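PDB 6H5L: C-type diheme-containing protein from Kuenenia stuttgartiensis, which carries two covalently bound c-type hemes and probably passes electrons along within a large multi-heme reductase complex of an anammox bacterium. Local coordinates for residues 67-72 with 87-92; 13-18 with 93-98; 112-117 with 207-212. All blocks are in the same frame, centred on the assembly; numbering follows the deposited sequence.

In the fold
From the N terminus, interaction 2 opens first, on helix 9-18, and closes at helix 93-97. The long excursion between them contains interaction 1 in full, in which helix 62-71 meets helix 86-91. Because helix 86-91 is followed directly in the chain by helix 93-97, the two contacts adjoin: V92 packs on V14, and I69 lies against V93. Both rest on the same heme, so together they gather helices of the first heme domain round it. Interaction 3 comes later in series, bringing the loop 112-117 onto helix 205-217 near the second heme, its centre about 33 Å from that of interaction 2. Interactions 1 and 3 each also touch the second subunit, another copy of this protein.

Interaction 1: residues 67-72 with 87-92; sequences RTISYG and EQRASV. With HEC (heme c), chain L.
I69 and R89 lie alongside each other, their side chains running opposite ways: CG2 of the isoleucine lies 3.9 Å from CG of the arginine, so the aliphatic stem of R89 serves as an apolar surface. Beyond that stem the chain bends (chi3 -97°), which brings the guanidinium round to S70. NH1 donates to S70 OG at 2.6 Å, with an N-H...O angle of 145° and the oxygen in the guanidinium plane. The serine oxygen is also hydrogen-bonded to Y66 O, and R89 NH2 to L84 O, so the charged head is tied to both helix and loop. This is the wall of a cytochrome c heme pocket, built where helix 62-71 meets helix 86-91. On its inner side I69 crosses V92 obliquely, CD1 standing 3.9 Å from V92 CG2. Branched apolar residues suit the site because both converge on one heme methyl, CMB, with I69 CG1 at 3.6 Å and V92 CG2 at 3.8 Å from it. T68 CG2 touches the propionate carbon CBA of the same heme at 3.7 Å.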
loop_
_atom_site.group_PDB
_atom_site.type_symbol
_atom_site.label_atom_id
_atom_site.label_comp_id
_atom_site.label_asym_id
_atom_site.label_seq_id
_atom_site.Cartn_x
_atom_site.Cartn_y
_atom_site.Cartn_z
ATOM N N ARG B 67 -33.009 -23.881 32.601
ATOM C CA ARG B 67 -32.174 -22.819 32.052
ATOM C C ARG B 67 -31.576 -23.232 30.715
ATOM O O ARG B 67 -31.585 -22.453 29.755
ATOM C CB ARG B 67 -31.074 -22.455 33.046
ATOM C CG ARG B 67 -30.274 -21.220 32.662
ATOM C CD ARG B 67 -29.257 -20.865 33.735
ATOM N NE ARG B 67 -29.285 -19.442 34.055
ATOM C CZ ARG B 67 -28.429 -18.843 34.875
ATOM N NH1 ARG B 67 -27.466 -19.543 35.460
ATOM N NH2 ARG B 67 -28.534 -17.541 35.107
ATOM N N THR B 68 -31.046 -24.455 30.635
ATOM C CA THR B 68 -30.451 -24.926 29.388
ATOM C C THR B 68 -31.493 -25.020 28.278
ATOM O O THR B 68 -31.205 -24.704 27.118
ATOM C CB THR B 68 -29.780 -26.283 29.608
ATOM O OG1 THR B 68 -28.937 -26.217 30.765
ATOM C CG2 THR B 68 -28.937 -26.665 28.402
ATOM N N ILE B 69 -32.709 -25.455 28.618
ATOM C CA ILE B 69 -33.785 -25.531 27.630
ATOM C C ILE B 69 -34.126 -24.143 27.103
ATOM O O ILE B 69 -34.304 -23.946 25.895
ATOM C CB ILE B 69 -35.020 -26.221 28.242
ATOM C CG1 ILE B 69 -34.678 -27.642 28.696
ATOM C CG2 ILE B 69 -36.171 -26.235 27.249
ATOM C CD1 ILE B 69 -35.738 -28.271 29.583
ATOM N N SER B 70 -34.212 -23.157 27.999
ATOM C CA SER B 70 -34.589 -21.809 27.588
ATOM C C SER B 70 -33.480 -21.136 26.792
ATOM O O SER B 70 -33.743 -20.492 25.769
ATOM C CB SER B 70 -34.950 -20.972 28.815
ATOM O OG SER B 70 -36.056 -21.531 29.502
ATOM N N TYR B 71 -32.233 -21.271 27.242
ATOM C CA TYR B 71 -31.132 -20.561 26.601
ATOM C C TYR B 71 -30.598 -21.303 25.383
ATOM O O TYR B 71 -30.116 -20.666 24.439
ATOM C CB TYR B 71 -30.010 -20.331 27.614
ATOM C CG TYR B 71 -28.874 -19.467 27.121
ATOM C CD1 TYR B 71 -28.915 -18.088 27.264
ATOM C CD2 TYR B 71 -27.749 -20.034 26.535
ATOM C CE1 TYR B 71 -27.875 -17.295 26.828
ATOM C CE2 TYR B 71 -26.702 -19.248 26.095
ATOM C CZ TYR B 71 -26.771 -17.878 26.245
ATOM O OH TYR B 71 -25.738 -17.080 25.813
ATOM N N GLY B 72 -30.675 -22.631 25.380
ATOM C CA GLY B 72 -30.079 -23.417 24.322
ATOM C C GLY B 72 -28.598 -23.633 24.561
ATOM O O GLY B 72 -28.013 -23.182 25.548
ATOM N N GLU B 87 -44.661 -22.667 30.896
ATOM C CA GLU B 87 -45.153 -23.933 31.428
ATOM C C GLU B 87 -44.688 -25.117 30.586
ATOM O O GLU B 87 -44.351 -26.177 31.128
ATOM C CB GLU B 87 -46.677 -23.894 31.509
ATOM C CG GLU B 87 -47.323 -25.204 31.914
ATOM C CD GLU B 87 -48.826 -25.188 31.726
ATOM O OE1 GLU B 87 -49.363 -24.136 31.319
ATOM O OE2 GLU B 87 -49.471 -26.227 31.982
ATOM N N GLN B 88 -44.669 -24.958 29.259
ATOM C CA GLN B 88 -44.267 -26.055 28.384
ATOM C C GLN B 88 -42.828 -26.479 28.652
ATOM O O GLN B 88 -42.530 -27.673 28.766
ATOM C CB GLN B 88 -44.444 -25.651 26.919
ATOM C CG GLN B 88 -45.884 -25.676 26.433
ATOM C CD GLN B 88 -46.018 -25.237 24.987
ATOM O OE1 GLN B 88 -45.450 -24.223 24.580
ATOM N NE2 GLN B 88 -46.769 -26.002 24.203
ATOM N N ARG B 89 -41.916 -25.507 28.749
ATOM C CA ARG B 89 -40.523 -25.830 29.046
ATOM C C ARG B 89 -40.368 -26.434 30.434
ATOM O O ARG B 89 -39.461 -27.242 30.662
ATOM C CB ARG B 89 -39.657 -24.579 28.917
ATOM C CG ARG B 89 -39.404 -24.128 27.491
ATOM C CD ARG B 89 -38.616 -22.830 27.481
ATOM N NE ARG B 89 -39.483 -21.664 27.338
ATOM C CZ ARG B 89 -39.201 -20.459 27.822
ATOM N NH1 ARG B 89 -38.081 -20.260 28.501
ATOM N NH2 ARG B 89 -40.047 -19.456 27.639
ATOM N N ALA B 90 -41.231 -26.051 31.376
ATOM C CA ALA B 90 -41.146 -26.596 32.724
ATOM C C ALA B 90 -41.727 -28.001 32.812
ATOM O O ALA B 90 -41.288 -28.795 33.651
ATOM C CB ALA B 90 -41.853 -25.666 33.712
ATOM N N SER B 91 -42.700 -28.329 31.959
ATOM C CA SER B 91 -43.347 -29.634 32.023
ATOM C C SER B 91 -42.482 -30.755 31.459
ATOM O O SER B 91 -42.752 -31.927 31.745
ATOM C CB SER B 91 -44.684 -29.600 31.277
ATOM O OG SER B 91 -44.490 -29.427 29.885
ATOM N N VAL B 92 -41.455 -30.430 30.666
ATOM C CA VAL B 92 -40.567 -31.454 30.119
ATOM C C VAL B 92 -39.371 -31.736 31.013
ATOM O O VAL B 92 -38.648 -32.716 30.768
ATOM C CB VAL B 92 -40.055 -31.078 28.713
ATOM C CG1 VAL B 92 -41.211 -30.917 27.748
ATOM C CG2 VAL B 92 -39.212 -29.808 28.772
HETATM FE FE HEC L . -31.558 -30.664 23.136
HETATM C CHA HEC L . -28.480 -30.804 24.635
HETATM C CHB HEC L . -33.024 -30.331 26.245
HETATM C CHC HEC L . -34.680 -30.581 21.680
HETATM C CHD HEC L . -30.145 -31.115 20.031
HETATM N NA HEC L . -30.883 -30.581 25.077
HETATM C C1A HEC L . -29.566 -30.663 25.470
HETATM C C2A HEC L . -29.494 -30.568 26.915
HETATM C C3A HEC L . -30.763 -30.440 27.367
HETATM C C4A HEC L . -31.649 -30.443 26.216
HETATM C CMA HEC L . -31.294 -30.304 28.814
HETATM C CAA HEC L . -28.113 -30.645 27.633
HETATM C CBA HEC L . -28.005 -30.204 29.092
HETATM C CGA HEC L . -26.591 -30.430 29.567
HETATM O O1A HEC L . -25.870 -31.254 28.945
HETATM O O2A HEC L . -26.186 -29.789 30.570
HETATM N NB HEC L . -33.489 -30.505 23.833
HETATM C C1B HEC L . -33.868 -30.347 25.153
HETATM C C2B HEC L . -35.311 -30.190 25.184
HETATM C C3B HEC L . -35.765 -30.265 23.928
HETATM C C4B HEC L . -34.629 -30.460 23.053
HETATM C CMB HEC L . -36.158 -29.997 26.461
HETATM C CAB HEC L . -37.233 -30.154 23.453
HETATM C CBB HEC L . -37.761 -28.714 23.635
HETATM N NC HEC L . -32.280 -30.823 21.219
HETATM C C1C HEC L . -33.605 -30.753 20.835
HETATM C C2C HEC L . -33.654 -30.749 19.388
HETATM C C3C HEC L . -32.422 -31.035 18.945
HETATM C C4C HEC L . -31.518 -30.997 20.080
HETATM C CMC HEC L . -34.959 -30.865 18.568
HETATM C CAC HEC L . -31.988 -31.217 17.472
HETATM C CBC HEC L . -32.133 -29.886 16.704
HETATM N ND HEC L . -29.617 -30.921 22.440
HETATM C C1D HEC L . -29.272 -31.085 21.099
HETATM C C2D HEC L . -27.835 -31.218 21.006
HETATM C C3D HEC L . -27.321 -31.121 22.449
HETATM C C4D HEC L . -28.496 -30.936 23.265
HETATM C CMD HEC L . -27.001 -31.419 19.724
HETATM C CAD HEC L . -25.862 -31.200 22.945
HETATM C CBD HEC L . -25.186 -29.850 22.747
HETATM C CGD HEC L . -23.747 -29.938 23.180
HETATM O O1D HEC L . -23.489 -30.345 24.342
HETATM O O2D HEC L . -22.857 -29.589 22.363
#

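Interaction 2: residues 13-18 with 93-98; sequences NVYKKY and VPVLKS. With HEC (heme c), chain L.
V95 is the first residue of 93-98 to meet Y15, its CG1 lying 4.0 Å from the ring carbon CG and coming in obliquely. With CG anti to the backbone N (chi1 -177°), the tyrosine reaches across towards the helix it packs on. L96 follows, and its two methyls part company: CD1 sits at the edge of the Y15 ring, 3.6 Å from Y15 CD2, while L96 CD2 lies 3.7 Å from the heme methyl CMA. A forked side chain thus fits between ring and porphyrin. At S98 the hydroxyl turns back to bond V95 O, with OG 2.8 Å from that oxygen. The polar end of Y15 is satisfied by G24 O, just past the heme-binding residues C19, C22 and H23. Replacing Y15 with an alanine would probably open a gap beside V95 and L96 and leave G24 O without its hydroxyl partner. An N-terminal helix leading into the CXXCH motif and packed on a helix from the far end of the heme-binding unit is consistent with the crossed N- and C-terminal helices of class I cytochromes c.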
loop_
_atom_site.group_PDB
_atom_site.type_symbol
_atom_site.label_atom_id
_atom_site.label_comp_id
_atom_site.label_asym_id
_atom_site.label_seq_id
_atom_site.Cartn_x
_atom_site.Cartn_y
_atom_site.Cartn_z
ATOM N N ASN B 13 -46.197 -34.790 25.562
ATOM C CA ASN B 13 -46.458 -34.339 24.198
ATOM C C ASN B 13 -45.426 -33.315 23.739
ATOM O O ASN B 13 -44.965 -33.364 22.592
ATOM C CB ASN B 13 -47.868 -33.758 24.098
ATOM C CG ASN B 13 -48.945 -34.822 24.207
ATOM O OD1 ASN B 13 -48.665 -35.974 24.536
ATOM N ND2 ASN B 13 -50.188 -34.437 23.929
ATOM N N VAL B 14 -45.064 -32.370 24.611
ATOM C CA VAL B 14 -44.078 -31.358 24.237
ATOM C C VAL B 14 -42.744 -32.014 23.903
ATOM O O VAL B 14 -42.110 -31.689 22.893
ATOM C CB VAL B 14 -43.932 -30.308 25.352
ATOM C CG1 VAL B 14 -42.844 -29.307 24.997
ATOM C CG2 VAL B 14 -45.250 -29.593 25.583
ATOM N N TYR B 15 -42.299 -32.948 24.746
ATOM C CA TYR B 15 -41.079 -33.691 24.444
ATOM C C TYR B 15 -41.218 -34.454 23.132
ATOM O O TYR B 15 -40.296 -34.473 22.307
ATOM C CB TYR B 15 -40.747 -34.652 25.587
ATOM C CG TYR B 15 -39.453 -35.402 25.374
ATOM C CD1 TYR B 15 -39.426 -36.596 24.662
ATOM C CD2 TYR B 15 -38.255 -34.914 25.878
ATOM C CE1 TYR B 15 -38.245 -37.277 24.457
ATOM C CE2 TYR B 15 -37.068 -35.589 25.678
ATOM C CZ TYR B 15 -37.070 -36.769 24.969
ATOM O OH TYR B 15 -35.889 -37.440 24.771
ATOM N N LYS B 16 -42.365 -35.104 22.935
ATOM C CA LYS B 16 -42.602 -35.883 21.723
ATOM C C LYS B 16 -42.487 -35.015 20.477
ATOM O O LYS B 16 -41.857 -35.405 19.486
ATOM C CB LYS B 16 -43.983 -36.534 21.811
ATOM C CG LYS B 16 -44.247 -37.665 20.833
ATOM C CD LYS B 16 -45.503 -38.421 21.246
ATOM C CE LYS B 16 -45.815 -39.571 20.304
ATOM N NZ LYS B 16 -46.938 -40.402 20.829
ATOM N N LYS B 17 -43.078 -33.821 20.517
ATOM C CA LYS B 17 -43.179 -32.981 19.330
ATOM C C LYS B 17 -41.923 -32.153 19.085
ATOM O O LYS B 17 -41.600 -31.856 17.929
ATOM C CB LYS B 17 -44.402 -32.068 19.459
ATOM C CG LYS B 17 -44.962 -31.537 18.152
ATOM C CD LYS B 17 -46.426 -31.151 18.325
ATOM C CE LYS B 17 -47.004 -30.506 17.074
ATOM N NZ LYS B 17 -46.999 -29.020 17.161
ATOM N N TYR B 18 -41.198 -31.780 20.141
ATOM C CA TYR B 18 -40.103 -30.830 20.015
ATOM C C TYR B 18 -38.743 -31.353 20.455
ATOM O O TYR B 18 -37.735 -30.700 20.165
ATOM C CB TYR B 18 -40.416 -29.551 20.810
ATOM C CG TYR B 18 -41.762 -28.947 20.484
ATOM C CD1 TYR B 18 -42.000 -28.357 19.249
ATOM C CD2 TYR B 18 -42.795 -28.964 21.411
ATOM C CE1 TYR B 18 -43.230 -27.806 18.947
ATOM C CE2 TYR B 18 -44.027 -28.414 21.119
ATOM C CZ TYR B 18 -44.239 -27.835 19.886
ATOM O OH TYR B 18 -45.467 -27.287 19.595
ATOM N N VAL B 93 -39.126 -30.905 32.030
ATOM C CA VAL B 93 -38.044 -31.184 32.973
ATOM C C VAL B 93 -38.190 -32.558 33.626
ATOM O O VAL B 93 -37.219 -33.327 33.608
ATOM C CB VAL B 93 -37.927 -30.048 34.001
ATOM C CG1 VAL B 93 -36.862 -30.374 35.038
ATOM C CG2 VAL B 93 -37.614 -28.733 33.301
ATOM N N PRO B 94 -39.344 -32.926 34.202
ATOM C CA PRO B 94 -39.442 -34.278 34.782
ATOM C C PRO B 94 -39.341 -35.379 33.743
ATOM O O PRO B 94 -38.865 -36.475 34.065
ATOM C CB PRO B 94 -40.819 -34.277 35.463
ATOM C CG PRO B 94 -41.211 -32.845 35.559
ATOM C CD PRO B 94 -40.600 -32.180 34.380
ATOM N N VAL B 95 -39.785 -35.125 32.510
ATOM C CA VAL B 95 -39.649 -36.119 31.447
ATOM C C VAL B 95 -38.179 -36.444 31.219
ATOM O O VAL B 95 -37.792 -37.614 31.103
ATOM C CB VAL B 95 -40.323 -35.621 30.156
ATOM C CG1 VAL B 95 -40.255 -36.691 29.075
ATOM C CG2 VAL B 95 -41.765 -35.215 30.427
ATOM N N LEU B 96 -37.338 -35.408 31.150
ATOM C CA LEU B 96 -35.899 -35.621 31.034
ATOM C C LEU B 96 -35.341 -36.319 32.269
ATOM O O LEU B 96 -34.418 -37.136 32.165
ATOM C CB LEU B 96 -35.189 -34.286 30.807
ATOM C CG LEU B 96 -34.986 -33.812 29.365
ATOM C CD1 LEU B 96 -36.309 -33.636 28.635
ATOM C CD2 LEU B 96 -34.182 -32.519 29.333
ATOM N N LYS B 97 -35.889 -36.008 33.448
ATOM C CA LYS B 97 -35.419 -36.643 34.675
ATOM C C LYS B 97 -35.801 -38.115 34.730
ATOM O O LYS B 97 -35.058 -38.924 35.300
ATOM C CB LYS B 97 -35.974 -35.908 35.898
ATOM C CG LYS B 97 -35.560 -34.449 35.993
ATOM C CD LYS B 97 -36.126 -33.784 37.236
ATOM C CE LYS B 97 -35.461 -34.312 38.497
ATOM N NZ LYS B 97 -36.005 -33.670 39.725
ATOM N N SER B 98 -36.942 -38.485 34.142
ATOM C CA SER B 98 -37.401 -39.868 34.185
ATOM C C SER B 98 -36.566 -40.797 33.315
ATOM O O SER B 98 -36.741 -42.018 33.400
ATOM C CB SER B 98 -38.869 -39.951 33.759
ATOM O OG SER B 98 -39.014 -39.744 32.366
HETATM FE FE HEC L . -31.558 -30.664 23.136
HETATM C CHA HEC L . -28.480 -30.804 24.635
HETATM C CHB HEC L . -33.024 -30.331 26.245
HETATM C CHC HEC L . -34.680 -30.581 21.680
HETATM C CHD HEC L . -30.145 -31.115 20.031
HETATM N NA HEC L . -30.883 -30.581 25.077
HETATM C C1A HEC L . -29.566 -30.663 25.470
HETATM C C2A HEC L . -29.494 -30.568 26.915
HETATM C C3A HEC L . -30.763 -30.440 27.367
HETATM C C4A HEC L . -31.649 -30.443 26.216
HETATM C CMA HEC L . -31.294 -30.304 28.814
HETATM C CAA HEC L . -28.113 -30.645 27.633
HETATM C CBA HEC L . -28.005 -30.204 29.092
HETATM C CGA HEC L . -26.591 -30.430 29.567
HETATM O O1A HEC L . -25.870 -31.254 28.945
HETATM O O2A HEC L . -26.186 -29.789 30.570
HETATM N NB HEC L . -33.489 -30.505 23.833
HETATM C C1B HEC L . -33.868 -30.347 25.153
HETATM C C2B HEC L . -35.311 -30.190 25.184
HETATM C C3B HEC L . -35.765 -30.265 23.928
HETATM C C4B HEC L . -34.629 -30.460 23.053
HETATM C CMB HEC L . -36.158 -29.997 26.461
HETATM C CAB HEC L . -37.233 -30.154 23.453
HETATM C CBB HEC L . -37.761 -28.714 23.635
HETATM N NC HEC L . -32.280 -30.823 21.219
HETATM C C1C HEC L . -33.605 -30.753 20.835
HETATM C C2C HEC L . -33.654 -30.749 19.388
HETATM C C3C HEC L . -32.422 -31.035 18.945
HETATM C C4C HEC L . -31.518 -30.997 20.080
HETATM C CMC HEC L . -34.959 -30.865 18.568
HETATM C CAC HEC L . -31.988 -31.217 17.472
HETATM C CBC HEC L . -32.133 -29.886 16.704
HETATM N ND HEC L . -29.617 -30.921 22.440
HETATM C C1D HEC L . -29.272 -31.085 21.099
HETATM C C2D HEC L . -27.835 -31.218 21.006
HETATM C C3D HEC L . -27.321 -31.121 22.449
HETATM C C4D HEC L . -28.496 -30.936 23.265
HETATM C CMD HEC L . -27.001 -31.419 19.724
HETATM C CAD HEC L . -25.862 -31.200 22.945
HETATM C CBD HEC L . -25.186 -29.850 22.747
HETATM C CGD HEC L . -23.747 -29.938 23.180
HETATM O O1D HEC L . -23.489 -30.345 24.342
HETATM O O2D HEC L . -22.857 -29.589 22.363
#

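Interaction 3: residues 112-117 with 207-212; sequences VDVGLP and ERWYLT. With HEC (heme c), chain K.
W209 is the centre of this contact and has more surface buried by it than any other residue here; its large flat indole gives the loop 112-117 something to lie on. P117 lies over one face of it. The proline CA stands 3.6 Å from the centroid of the six-membered ring and only 14° off the ring normal, a CH-pi contact, and CB comes to 3.5 Å from W209 CH2. Proline suits this place because its compact ring is apolar and its aliphatic C-H groups can settle on an aromatic surface. V114 approaches differently: CG1 sits at the edge of the indole, near its plane, 4.0 Å from CZ2, and the two side chains cross at about a right angle. With CG anti to the carbonyl carbon (chi1 -74°), W209 swings out from its helix so that loop residues can meet both face and edge. Between V114 and P117 the chain passes through G115, whose positive phi (85°) would press a CB against the carbonyl oxygen of V114, so glycine belongs at this turn. The outer side of the loop is not bare, for L116 and P117 pack on Y66 and R67 of the second subunit. On the helix side, T212 OG1 bonds R208 O at 2.7 Å, and L211 reaches the second heme, CD2 lying 3.6 Å from the methyl CMB. W209 also stacks on Y184 of helix 180-189, where V114 touches T181, while Y210 and L211 pack helix 205-217 against helix 122-135.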
loop_
_atom_site.group_PDB
_atom_site.type_symbol
_atom_site.label_atom_id
_atom_site.label_comp_id
_atom_site.label_asym_id
_atom_site.label_seq_id
_atom_site.Cartn_x
_atom_site.Cartn_y
_atom_site.Cartn_z
ATOM N N VAL B 112 -23.824 -24.201 44.124
ATOM C CA VAL B 112 -22.661 -23.468 44.599
ATOM C C VAL B 112 -22.988 -21.981 44.698
ATOM O O VAL B 112 -23.923 -21.468 44.068
ATOM C CB VAL B 112 -21.448 -23.712 43.686
ATOM C CG1 VAL B 112 -21.161 -25.200 43.569
ATOM C CG2 VAL B 112 -21.681 -23.098 42.314
ATOM N N ASP B 113 -22.205 -21.281 45.512
ATOM C CA ASP B 113 -22.365 -19.846 45.718
ATOM C C ASP B 113 -21.377 -19.121 44.811
ATOM O O ASP B 113 -20.160 -19.247 44.981
ATOM C CB ASP B 113 -22.146 -19.481 47.185
ATOM C CG ASP B 113 -23.094 -20.216 48.112
ATOM O OD1 ASP B 113 -24.264 -20.420 47.723
ATOM O OD2 ASP B 113 -22.666 -20.594 49.223
ATOM N N VAL B 114 -21.907 -18.373 43.840
ATOM C CA VAL B 114 -21.056 -17.664 42.887
ATOM C C VAL B 114 -20.180 -16.649 43.608
ATOM O O VAL B 114 -18.963 -16.584 43.392
ATOM C CB VAL B 114 -21.912 -16.990 41.800
ATOM C CG1 VAL B 114 -21.037 -16.136 40.896
ATOM C CG2 VAL B 114 -22.672 -18.034 40.997
ATOM N N GLY B 115 -20.782 -15.847 44.476
ATOM C CA GLY B 115 -20.062 -14.758 45.091
ATOM C C GLY B 115 -20.068 -13.528 44.203
ATOM O O GLY B 115 -20.851 -13.403 43.255
ATOM N N LEU B 116 -19.170 -12.610 44.516
ATOM C CA LEU B 116 -19.101 -11.375 43.748
ATOM C C LEU B 116 -18.025 -11.487 42.683
ATOM O O LEU B 116 -16.876 -11.816 43.008
ATOM C CB LEU B 116 -18.801 -10.196 44.668
ATOM C CG LEU B 116 -19.699 -10.096 45.904
ATOM C CD1 LEU B 116 -19.168 -9.044 46.861
ATOM C CD2 LEU B 116 -21.132 -9.785 45.499
ATOM N N PRO B 117 -18.347 -11.235 41.415
ATOM C CA PRO B 117 -17.317 -11.289 40.370
ATOM C C PRO B 117 -16.236 -10.242 40.604
ATOM O O PRO B 117 -16.525 -9.060 40.804
ATOM C CB PRO B 117 -18.104 -11.020 39.080
ATOM C CG PRO B 117 -19.368 -10.356 39.524
ATOM C CD PRO B 117 -19.682 -10.943 40.865
ATOM N N GLU B 207 -8.795 -17.440 42.337
ATOM C CA GLU B 207 -7.969 -17.904 41.227
ATOM C C GLU B 207 -8.807 -18.284 40.013
ATOM O O GLU B 207 -8.345 -18.143 38.875
ATOM C CB GLU B 207 -7.104 -19.085 41.669
ATOM C CG GLU B 207 -6.068 -18.725 42.719
ATOM C CD GLU B 207 -5.261 -19.923 43.175
ATOM O OE1 GLU B 207 -4.185 -20.175 42.593
ATOM O OE2 GLU B 207 -5.711 -20.616 44.110
ATOM N N ARG B 208 -10.033 -18.763 40.226
ATOM C CA ARG B 208 -10.906 -19.072 39.103
ATOM C C ARG B 208 -11.508 -17.821 38.476
ATOM O O ARG B 208 -11.899 -17.860 37.304
ATOM C CB ARG B 208 -12.015 -20.032 39.540
ATOM C CG ARG B 208 -11.497 -21.413 39.920
ATOM C CD ARG B 208 -12.627 -22.408 40.124
ATOM N NE ARG B 208 -13.576 -21.955 41.135
ATOM C CZ ARG B 208 -13.401 -22.105 42.444
ATOM N NH1 ARG B 208 -12.308 -22.697 42.907
ATOM N NH2 ARG B 208 -14.318 -21.660 43.290
ATOM N N TRP B 209 -11.589 -16.717 39.221
ATOM C CA TRP B 209 -11.920 -15.442 38.595
ATOM C C TRP B 209 -10.739 -14.910 37.792
ATOM O O TRP B 209 -10.926 -14.338 36.712
ATOM C CB TRP B 209 -12.360 -14.423 39.646
ATOM C CG TRP B 209 -13.739 -14.665 40.186
ATOM C CD1 TRP B 209 -14.067 -15.058 41.450
ATOM C CD2 TRP B 209 -14.978 -14.535 39.473
ATOM N NE1 TRP B 209 -15.430 -15.179 41.571
ATOM C CE2 TRP B 209 -16.012 -14.864 40.372
ATOM C CE3 TRP B 209 -15.311 -14.173 38.164
ATOM C CZ2 TRP B 209 -17.356 -14.842 40.004
ATOM C CZ3 TRP B 209 -16.646 -14.151 37.801
ATOM C CH2 TRP B 209 -17.652 -14.485 38.717
ATOM N N TYR B 210 -9.518 -15.079 38.309
ATOM C CA TYR B 210 -8.327 -14.781 37.515
ATOM C C TYR B 210 -8.340 -15.575 36.217
ATOM O O TYR B 210 -8.125 -15.025 35.130
ATOM C CB TYR B 210 -7.053 -15.105 38.302
ATOM C CG TYR B 210 -6.898 -14.441 39.654
ATOM C CD1 TYR B 210 -7.607 -13.293 39.986
ATOM C CD2 TYR B 210 -6.022 -14.965 40.598
ATOM C CE1 TYR B 210 -7.454 -12.694 41.226
ATOM C CE2 TYR B 210 -5.863 -14.375 41.835
ATOM C CZ TYR B 210 -6.580 -13.240 42.144
ATOM O OH TYR B 210 -6.424 -12.649 43.377
ATOM N N LEU B 211 -8.586 -16.883 36.322
ATOM C CA LEU B 211 -8.625 -17.741 35.143
ATOM C C LEU B 211 -9.750 -17.332 34.202
ATOM O O LEU B 211 -9.569 -17.311 32.979
ATOM C CB LEU B 211 -8.787 -19.197 35.573
ATOM C CG LEU B 211 -8.847 -20.276 34.495
ATOM C CD1 LEU B 211 -7.535 -20.347 33.732
ATOM C CD2 LEU B 211 -9.178 -21.617 35.128
ATOM N N THR B 212 -10.922 -17.009 34.754
ATOM C CA THR B 212 -12.031 -16.549 33.923
ATOM C C THR B 212 -11.655 -15.290 33.153
ATOM O O THR B 212 -11.949 -15.175 31.958
ATOM C CB THR B 212 -13.267 -16.296 34.787
ATOM O OG1 THR B 212 -13.739 -17.535 35.328
ATOM C CG2 THR B 212 -14.369 -15.648 33.972
HETATM FE FE HEC K . -11.548 -27.239 28.864
HETATM C CHA HEC K . -14.790 -27.026 27.757
HETATM C CHB HEC K . -11.621 -23.900 29.676
HETATM C CHC HEC K . -8.443 -27.511 30.307
HETATM C CHD HEC K . -11.162 -30.313 27.415
HETATM N NA HEC K . -12.972 -25.747 28.792
HETATM C C1A HEC K . -14.208 -25.852 28.183
HETATM C C2A HEC K . -14.774 -24.519 28.083
HETATM C C3A HEC K . -13.896 -23.657 28.610
HETATM C C4A HEC K . -12.746 -24.412 29.067
HETATM C CMA HEC K . -14.065 -22.125 28.722
HETATM C CAA HEC K . -16.148 -24.169 27.463
HETATM C CBA HEC K . -17.169 -23.886 28.563
HETATM C CGA HEC K . -18.509 -23.589 27.940
HETATM O O1A HEC K . -18.641 -23.741 26.698
HETATM O O2A HEC K . -19.448 -23.204 28.684
HETATM N NB HEC K . -10.228 -25.925 29.750
HETATM C C1B HEC K . -10.543 -24.634 30.127
HETATM C C2B HEC K . -9.554 -24.189 31.087
HETATM C C3B HEC K . -8.670 -25.183 31.263
HETATM C C4B HEC K . -9.080 -26.295 30.425
HETATM C CMB HEC K . -9.549 -22.788 31.739
HETATM C CAB HEC K . -7.421 -25.192 32.177
HETATM C CBB HEC K . -7.776 -25.006 33.669
HETATM N NC HEC K . -10.056 -28.631 28.827
HETATM C C1C HEC K . -8.884 -28.583 29.559
HETATM C C2C HEC K . -8.272 -29.897 29.512
HETATM C C3C HEC K . -8.950 -30.624 28.612
HETATM C C4C HEC K . -10.137 -29.874 28.230
HETATM C CMC HEC K . -6.858 -30.211 30.058
HETATM C CAC HEC K . -8.621 -32.069 28.161
HETATM C CBC HEC K . -8.801 -33.058 29.333
HETATM N ND HEC K . -12.788 -28.474 27.737
HETATM C C1D HEC K . -12.412 -29.736 27.280
HETATM C C2D HEC K . -13.555 -30.347 26.636
HETATM C C3D HEC K . -14.691 -29.319 26.743
HETATM C C4D HEC K . -14.120 -28.189 27.441
HETATM C CMD HEC K . -13.617 -31.742 25.981
HETATM C CAD HEC K . -16.138 -29.456 26.218
HETATM C CBD HEC K . -16.184 -29.099 24.735
HETATM C CGD HEC K . -17.558 -29.368 24.180
HETATM O O1D HEC K . -18.496 -29.623 24.981
HETATM O O2D HEC K . -17.718 -29.330 22.932
#